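Local coordinates for protein Rho guanine nucleotide exchange factor 3 (Mus musculus, PDB 2Z0Q) that acts as a guanine nucleotide exchange factor for the small GTPases RhoA and RhoB, here represented by its DH-PH domain fragment, at residues 280-291 with 307-315. Residues are numbered along the deposited sequence; the frame is centred on the assembly and turned at random.
Sequences DLTLEDLQDGEV and VKNFFRVSF
Strand 282-285 runs antiparallel to strand 310-315, with Thr-282/Ser-314 and Glu-284/Arg-312 as hydrogen-bonded pairs; the shortest bond, Arg-312 N to Glu-284 O, is 2.8 Å. Leu-283, paired with Val-313 without hydrogen bonds, reaches diagonally to Phe-311, CD1 to CD1 3.6 Å, apolar groups suited to the face covered by helix 331-345. On the other face Glu-284 and Arg-312 form a long salt bridge (OE1 to NE 3.8 Å), carboxylate and guanidinium nearly perpendicular, while Leu-286 CD2 lies over one guanidinium face, offset toward its rim. Beyond the strand, Asp-288 OD1 accepts the backbone N-H of Asn-309 (OD1 to N 3.0 Å) from above its carboxylate plane, and Gly-289 N donates to Val-307 O; at its phi of 91° a CB would jam against the preceding carbonyl O, so glycine fits. Val-291 lies over one Phe-310 face: chi1 of 71° turns CG2 anti to the backbone N, 3.8 Å from the ring centroid, a CH-pi contact, and CG1 reaches Val-307 CB. An alanine in place of Phe-310 would probably leave Val-291 without its aromatic platform and open a gap beside Leu-293. Strand 310-315 also pairs with 322-327, so this ladder belongs to the PH-domain beta-sheet, packed against the C-terminal helix characteristic of that fold.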
ATOM      1  N   ASP A 280      -7.202  -5.745 -26.571  1.00 22.67           N
ATOM      2  CA  ASP A 280      -7.910  -4.796 -27.443  1.00 22.66           C
ATOM      3  C   ASP A 280      -7.880  -3.361 -26.902  1.00 20.68           C
ATOM      4  O   ASP A 280      -8.637  -2.509 -27.358  1.00 22.31           O
ATOM      5  CB  ASP A 280      -9.375  -5.193 -27.594  1.00 24.42           C
ATOM      6  CG  ASP A 280      -9.558  -6.636 -28.043  1.00 28.49           C
ATOM      7  OD1 ASP A 280      -8.898  -7.044 -29.019  1.00 30.19           O
ATOM      8  OD2 ASP A 280     -10.379  -7.343 -27.411  1.00 29.22           O
ATOM      9  N   LEU A 281      -7.035  -3.088 -25.924  1.00 19.04           N
ATOM     10  CA  LEU A 281      -7.017  -1.751 -25.324  1.00 17.84           C
ATOM     11  C   LEU A 281      -5.997  -0.854 -26.040  1.00 18.93           C
ATOM     12  O   LEU A 281      -4.802  -1.135 -26.031  1.00 22.00           O
ATOM     13  CB  LEU A 281      -6.682  -1.891 -23.829  1.00 19.29           C
ATOM     14  CG  LEU A 281      -6.720  -0.705 -22.852  1.00 19.49           C
ATOM     15  CD1 LEU A 281      -6.384  -1.181 -21.430  1.00 22.72           C
ATOM     16  CD2 LEU A 281      -5.688   0.333 -23.305  1.00 19.41           C
ATOM     17  N   THR A 282      -6.471   0.226 -26.654  1.00 17.79           N
ATOM     18  CA  THR A 282      -5.568   1.161 -27.338  1.00 18.33           C
ATOM     19  C   THR A 282      -5.297   2.309 -26.334  1.00 16.94           C
ATOM     20  O   THR A 282      -6.227   2.958 -25.856  1.00 16.01           O
ATOM     21  CB  THR A 282      -6.234   1.731 -28.600  1.00 17.89           C
ATOM     22  OG1 THR A 282      -6.498   0.667 -29.539  1.00 18.90           O
ATOM     23  CG2 THR A 282      -5.316   2.772 -29.249  1.00 19.80           C
ATOM     24  N   LEU A 283      -4.024   2.521 -26.018  1.00 16.17           N
ATOM     25  CA  LEU A 283      -3.599   3.521 -25.048  1.00 15.12           C
ATOM     26  C   LEU A 283      -2.921   4.653 -25.784  1.00 15.31           C
ATOM     27  O   LEU A 283      -2.004   4.411 -26.574  1.00 17.80           O
ATOM     28  CB  LEU A 283      -2.582   2.897 -24.064  1.00 16.44           C
ATOM     29  CG  LEU A 283      -1.896   3.873 -23.113  1.00 16.52           C
ATOM     30  CD1 LEU A 283      -2.914   4.460 -22.100  1.00 16.13           C
ATOM     31  CD2 LEU A 283      -0.804   3.119 -22.341  1.00 17.52           C
ATOM     32  N   GLU A 284      -3.368   5.874 -25.554  1.00 13.79           N
ATOM     33  CA  GLU A 284      -2.759   7.044 -26.204  1.00 16.81           C
ATOM     34  C   GLU A 284      -2.437   8.095 -25.161  1.00 17.18           C
ATOM     35  O   GLU A 284      -3.263   8.431 -24.331  1.00 19.44           O
ATOM     36  CB  GLU A 284      -3.719   7.606 -27.271  1.00 15.49           C
ATOM     37  CG  GLU A 284      -3.858   6.608 -28.425  1.00 17.31           C
ATOM     38  CD  GLU A 284      -4.989   6.924 -29.402  1.00 19.00           C
ATOM     39  OE1 GLU A 284      -6.005   7.486 -28.974  1.00 19.08           O
ATOM     40  OE2 GLU A 284      -4.855   6.545 -30.607  1.00 20.92           O
ATOM     41  N   ASP A 285      -1.225   8.611 -25.190  1.00 16.86           N
ATOM     42  CA  ASP A 285      -0.839   9.627 -24.220  1.00 19.11           C
ATOM     43  C   ASP A 285      -1.393  10.945 -24.702  1.00 20.25           C
ATOM     44  O   ASP A 285      -1.379  11.203 -25.912  1.00 24.03           O
ATOM     45  CB  ASP A 285       0.692   9.708 -24.181  1.00 22.46           C
ATOM     46  CG  ASP A 285       1.214  10.563 -23.056  1.00 26.59           C
ATOM     47  OD1 ASP A 285       0.431  11.276 -22.413  1.00 24.90           O
ATOM     48  OD2 ASP A 285       2.445  10.504 -22.824  1.00 29.87           O
ATOM     49  N   LEU A 286      -1.900  11.774 -23.800  1.00 18.02           N
ATOM     50  CA  LEU A 286      -2.376  13.097 -24.195  1.00 18.44           C
ATOM     51  C   LEU A 286      -1.446  14.144 -23.586  1.00 18.89           C
ATOM     52  O   LEU A 286      -1.136  14.070 -22.415  1.00 18.76           O
ATOM     53  CB  LEU A 286      -3.779  13.373 -23.685  1.00 19.42           C
ATOM     54  CG  LEU A 286      -4.915  12.643 -24.403  1.00 22.83           C
ATOM     55  CD1 LEU A 286      -4.622  11.176 -24.446  1.00 26.77           C
ATOM     56  CD2 LEU A 286      -6.224  12.858 -23.630  1.00 23.73           C
ATOM     57  N   GLN A 287      -1.027  15.116 -24.380  1.00 19.56           N
ATOM     58  CA  GLN A 287      -0.179  16.183 -23.848  1.00 21.42           C
ATOM     59  C   GLN A 287      -1.073  17.097 -23.007  1.00 19.29           C
ATOM     60  O   GLN A 287      -2.275  17.169 -23.225  1.00 19.48           O
ATOM     61  CB  GLN A 287       0.429  16.999 -24.991  1.00 24.13           C
ATOM     62  CG  GLN A 287       1.462  16.261 -25.803  1.00 31.93           C
ATOM     63  CD  GLN A 287       2.070  17.166 -26.863  1.00 37.43           C
ATOM     64  OE1 GLN A 287       1.374  17.647 -27.766  1.00 40.69           O
ATOM     65  NE2 GLN A 287       3.364  17.412 -26.750  1.00 40.17           N
ATOM     66  N   ASP A 288      -0.495  17.821 -22.054  1.00 17.00           N
ATOM     67  CA  ASP A 288      -1.304  18.701 -21.263  1.00 19.23           C
ATOM     68  C   ASP A 288      -1.938  19.750 -22.168  1.00 19.55           C
ATOM     69  O   ASP A 288      -1.277  20.316 -23.037  1.00 21.96           O
ATOM     70  CB  ASP A 288      -0.470  19.386 -20.170  1.00 21.68           C
ATOM     71  CG  ASP A 288       0.072  18.403 -19.164  1.00 25.36           C
ATOM     72  OD1 ASP A 288      -0.447  17.273 -19.089  1.00 23.04           O
ATOM     73  OD2 ASP A 288       1.012  18.774 -18.428  1.00 25.37           O
ATOM     74  N   GLY A 289      -3.227  19.961 -21.958  1.00 18.26           N
ATOM     75  CA  GLY A 289      -4.001  20.896 -22.732  1.00 20.42           C
ATOM     76  C   GLY A 289      -4.646  20.224 -23.939  1.00 19.54           C
ATOM     77  O   GLY A 289      -5.466  20.847 -24.597  1.00 20.53           O
ATOM     78  N   GLU A 290      -4.267  18.986 -24.251  1.00 19.00           N
ATOM     79  CA  GLU A 290      -4.847  18.272 -25.412  1.00 19.60           C
ATOM     80  C   GLU A 290      -6.286  17.774 -25.148  1.00 19.76           C
ATOM     81  O   GLU A 290      -7.137  17.693 -26.066  1.00 19.88           O
ATOM     82  CB  GLU A 290      -3.949  17.100 -25.793  1.00 21.64           C
ATOM     83  CG  GLU A 290      -4.253  16.472 -27.166  1.00 26.98           C
ATOM     84  CD  GLU A 290      -3.299  15.339 -27.554  1.00 28.69           C
ATOM     85  OE1 GLU A 290      -2.159  15.285 -27.015  1.00 24.24           O
ATOM     86  OE2 GLU A 290      -3.696  14.505 -28.439  1.00 27.30           O
ATOM     87  N   VAL A 291      -6.563  17.424 -23.898  1.00 18.45           N
ATOM     88  CA  VAL A 291      -7.900  16.963 -23.553  1.00 18.87           C
ATOM     89  C   VAL A 291      -8.945  18.081 -23.824  1.00 19.53           C
ATOM     90  O   VAL A 291      -8.620  19.281 -23.812  1.00 20.83           O
ATOM     91  CB  VAL A 291      -7.980  16.557 -22.052  1.00 19.10           C
ATOM     92  CG1 VAL A 291      -7.908  17.787 -21.161  1.00 18.76           C
ATOM     93  CG2 VAL A 291      -9.286  15.801 -21.793  1.00 18.69           C
ATOM     94  N   VAL A 307      -6.704  20.472 -17.122  1.00 21.40           N
ATOM     95  CA  VAL A 307      -6.377  19.787 -18.376  1.00 21.27           C
ATOM     96  C   VAL A 307      -5.027  19.087 -18.398  1.00 20.84           C
ATOM     97  O   VAL A 307      -4.527  18.742 -19.462  1.00 21.67           O
ATOM     98  CB  VAL A 307      -6.457  20.753 -19.570  1.00 19.86           C
ATOM     99  CG1 VAL A 307      -7.852  21.317 -19.655  1.00 19.36           C
ATOM    100  CG2 VAL A 307      -5.440  21.912 -19.389  1.00 22.05           C
ATOM    101  N   LYS A 308      -4.418  18.854 -17.235  1.00 21.93           N
ATOM    102  CA  LYS A 308      -3.125  18.178 -17.266  1.00 21.48           C
ATOM    103  C   LYS A 308      -3.206  16.722 -16.774  1.00 19.50           C
ATOM    104  O   LYS A 308      -4.186  16.324 -16.168  1.00 20.56           O
ATOM    105  CB  LYS A 308      -2.091  18.953 -16.435  1.00 26.04           C
ATOM    106  CG  LYS A 308      -2.219  18.793 -14.945  1.00 31.48           C
ATOM    107  CD  LYS A 308      -1.135  19.616 -14.208  1.00 36.59           C
ATOM    108  CE  LYS A 308      -1.119  21.065 -14.698  1.00 38.35           C
ATOM    109  NZ  LYS A 308      -0.417  21.997 -13.740  1.00 43.96           N
ATOM    110  N   ASN A 309      -2.177  15.947 -17.080  1.00 17.94           N
ATOM    111  CA  ASN A 309      -2.051  14.560 -16.642  1.00 18.45           C
ATOM    112  C   ASN A 309      -3.150  13.611 -17.149  1.00 17.74           C
ATOM    113  O   ASN A 309      -3.580  12.746 -16.426  1.00 16.01           O
ATOM    114  CB  ASN A 309      -1.989  14.505 -15.114  1.00 20.03           C
ATOM    115  CG  ASN A 309      -0.762  15.248 -14.572  1.00 24.16           C
ATOM    116  OD1 ASN A 309      -0.766  15.792 -13.474  1.00 28.00           O
ATOM    117  ND2 ASN A 309       0.275  15.279 -15.370  1.00 23.30           N
ATOM    118  N   PHE A 310      -3.538  13.752 -18.414  1.00 16.83           N
ATOM    119  CA  PHE A 310      -4.558  12.893 -19.008  1.00 16.11           C
ATOM    120  C   PHE A 310      -3.978  11.852 -19.951  1.00 16.42           C
ATOM    121  O   PHE A 310      -2.881  12.009 -20.488  1.00 15.66           O
ATOM    122  CB  PHE A 310      -5.547  13.728 -19.853  1.00 17.24           C
ATOM    123  CG  PHE A 310      -6.736  14.242 -19.104  1.00 16.57           C
ATOM    124  CD1 PHE A 310      -6.699  15.487 -18.456  1.00 15.54           C
ATOM    125  CD2 PHE A 310      -7.916  13.508 -19.084  1.00 14.87           C
ATOM    126  CE1 PHE A 310      -7.827  15.982 -17.801  1.00 16.48           C
ATOM    127  CE2 PHE A 310      -9.032  13.982 -18.445  1.00 16.58           C
ATOM    128  CZ  PHE A 310      -9.002  15.233 -17.793  1.00 18.90           C
ATOM    129  N   PHE A 311      -4.709  10.754 -20.130  1.00 15.65           N
ATOM    130  CA  PHE A 311      -4.327   9.763 -21.148  1.00 14.56           C
ATOM    131  C   PHE A 311      -5.640   9.202 -21.666  1.00 15.79           C
ATOM    132  O   PHE A 311      -6.676   9.368 -21.027  1.00 14.95           O
ATOM    133  CB  PHE A 311      -3.371   8.672 -20.622  1.00 14.64           C
ATOM    134  CG  PHE A 311      -3.920   7.849 -19.487  1.00 14.54           C
ATOM    135  CD1 PHE A 311      -4.566   6.660 -19.730  1.00 16.56           C
ATOM    136  CD2 PHE A 311      -3.753   8.270 -18.168  1.00 17.15           C
ATOM    137  CE1 PHE A 311      -5.046   5.867 -18.661  1.00 17.50           C
ATOM    138  CE2 PHE A 311      -4.221   7.491 -17.105  1.00 16.76           C
ATOM    139  CZ  PHE A 311      -4.852   6.310 -17.339  1.00 16.61           C
ATOM    140  N   ARG A 312      -5.592   8.584 -22.834  1.00 15.73           N
ATOM    141  CA  ARG A 312      -6.795   8.049 -23.446  1.00 15.99           C
ATOM    142  C   ARG A 312      -6.754   6.537 -23.590  1.00 16.17           C
ATOM    143  O   ARG A 312      -5.756   5.949 -23.955  1.00 16.42           O
ATOM    144  CB  ARG A 312      -6.990   8.677 -24.845  1.00 15.38           C
ATOM    145  CG  ARG A 312      -8.353   8.336 -25.519  1.00 17.65           C
ATOM    146  CD  ARG A 312      -8.512   8.937 -26.938  1.00 15.83           C
ATOM    147  NE  ARG A 312      -7.893  10.246 -27.235  1.00 22.71           N
ATOM    148  CZ  ARG A 312      -8.447  11.436 -27.026  1.00 23.10           C
ATOM    149  NH1 ARG A 312      -9.641  11.573 -26.480  1.00 29.16           N
ATOM    150  NH2 ARG A 312      -7.854  12.503 -27.477  1.00 23.48           N
ATOM    151  N   VAL A 313      -7.868   5.912 -23.278  1.00 16.25           N
ATOM    152  CA  VAL A 313      -8.001   4.496 -23.465  1.00 15.02           C
ATOM    153  C   VAL A 313      -9.218   4.302 -24.362  1.00 16.11           C
ATOM    154  O   VAL A 313     -10.273   4.858 -24.093  1.00 15.84           O
ATOM    155  CB  VAL A 313      -8.253   3.752 -22.145  1.00 18.18           C
ATOM    156  CG1 VAL A 313      -8.589   2.364 -22.451  1.00 22.43           C
ATOM    157  CG2 VAL A 313      -6.988   3.794 -21.230  1.00 20.52           C
ATOM    158  N   SER A 314      -9.071   3.520 -25.433  1.00 17.12           N
ATOM    159  CA  SER A 314     -10.215   3.288 -26.314  1.00 17.52           C
ATOM    160  C   SER A 314     -10.311   1.799 -26.685  1.00 16.76           C
ATOM    161  O   SER A 314      -9.339   1.025 -26.605  1.00 17.26           O
ATOM    162  CB  SER A 314     -10.115   4.203 -27.550  1.00 17.74           C
ATOM    163  OG  SER A 314      -9.125   3.759 -28.436  1.00 23.14           O
ATOM    164  N   PHE A 315     -11.508   1.408 -27.057  1.00 16.77           N
ATOM    165  CA  PHE A 315     -11.829   0.033 -27.353  1.00 16.70           C
ATOM    166  C   PHE A 315     -12.805  -0.015 -28.523  1.00 17.16           C
ATOM    167  O   PHE A 315     -13.909   0.557 -28.488  1.00 16.13           O
ATOM    168  CB  PHE A 315     -12.445  -0.552 -26.076  1.00 17.14           C
ATOM    169  CG  PHE A 315     -13.012  -1.928 -26.225  1.00 19.52           C
ATOM    170  CD1 PHE A 315     -12.308  -2.910 -26.894  1.00 18.71           C
ATOM    171  CD2 PHE A 315     -14.210  -2.265 -25.575  1.00 20.16           C
ATOM    172  CE1 PHE A 315     -12.778  -4.239 -26.918  1.00 20.86           C
ATOM    173  CE2 PHE A 315     -14.684  -3.588 -25.590  1.00 23.12           C
ATOM    174  CZ  PHE A 315     -13.955  -4.574 -26.268  1.00 20.08           C
TER
HETATM  175  O   HOH W   1      -7.060   5.484 -27.151  1.00 19.62           O
HETATM  176  O   HOH W   2      -2.270  15.495 -20.333  1.00 18.43           O
HETATM  177  O   HOH W   3      -4.700  17.051 -21.700  1.00 21.13           O
HETATM  178  O   HOH W   4       1.731  17.582 -16.079  1.00 24.33           O
HETATM  179  O   HOH W   5      -6.230  14.214 -28.999  1.00 27.85           O
HETATM  180  O   HOH W   6      -8.690  15.476 -26.939  1.00 29.77           O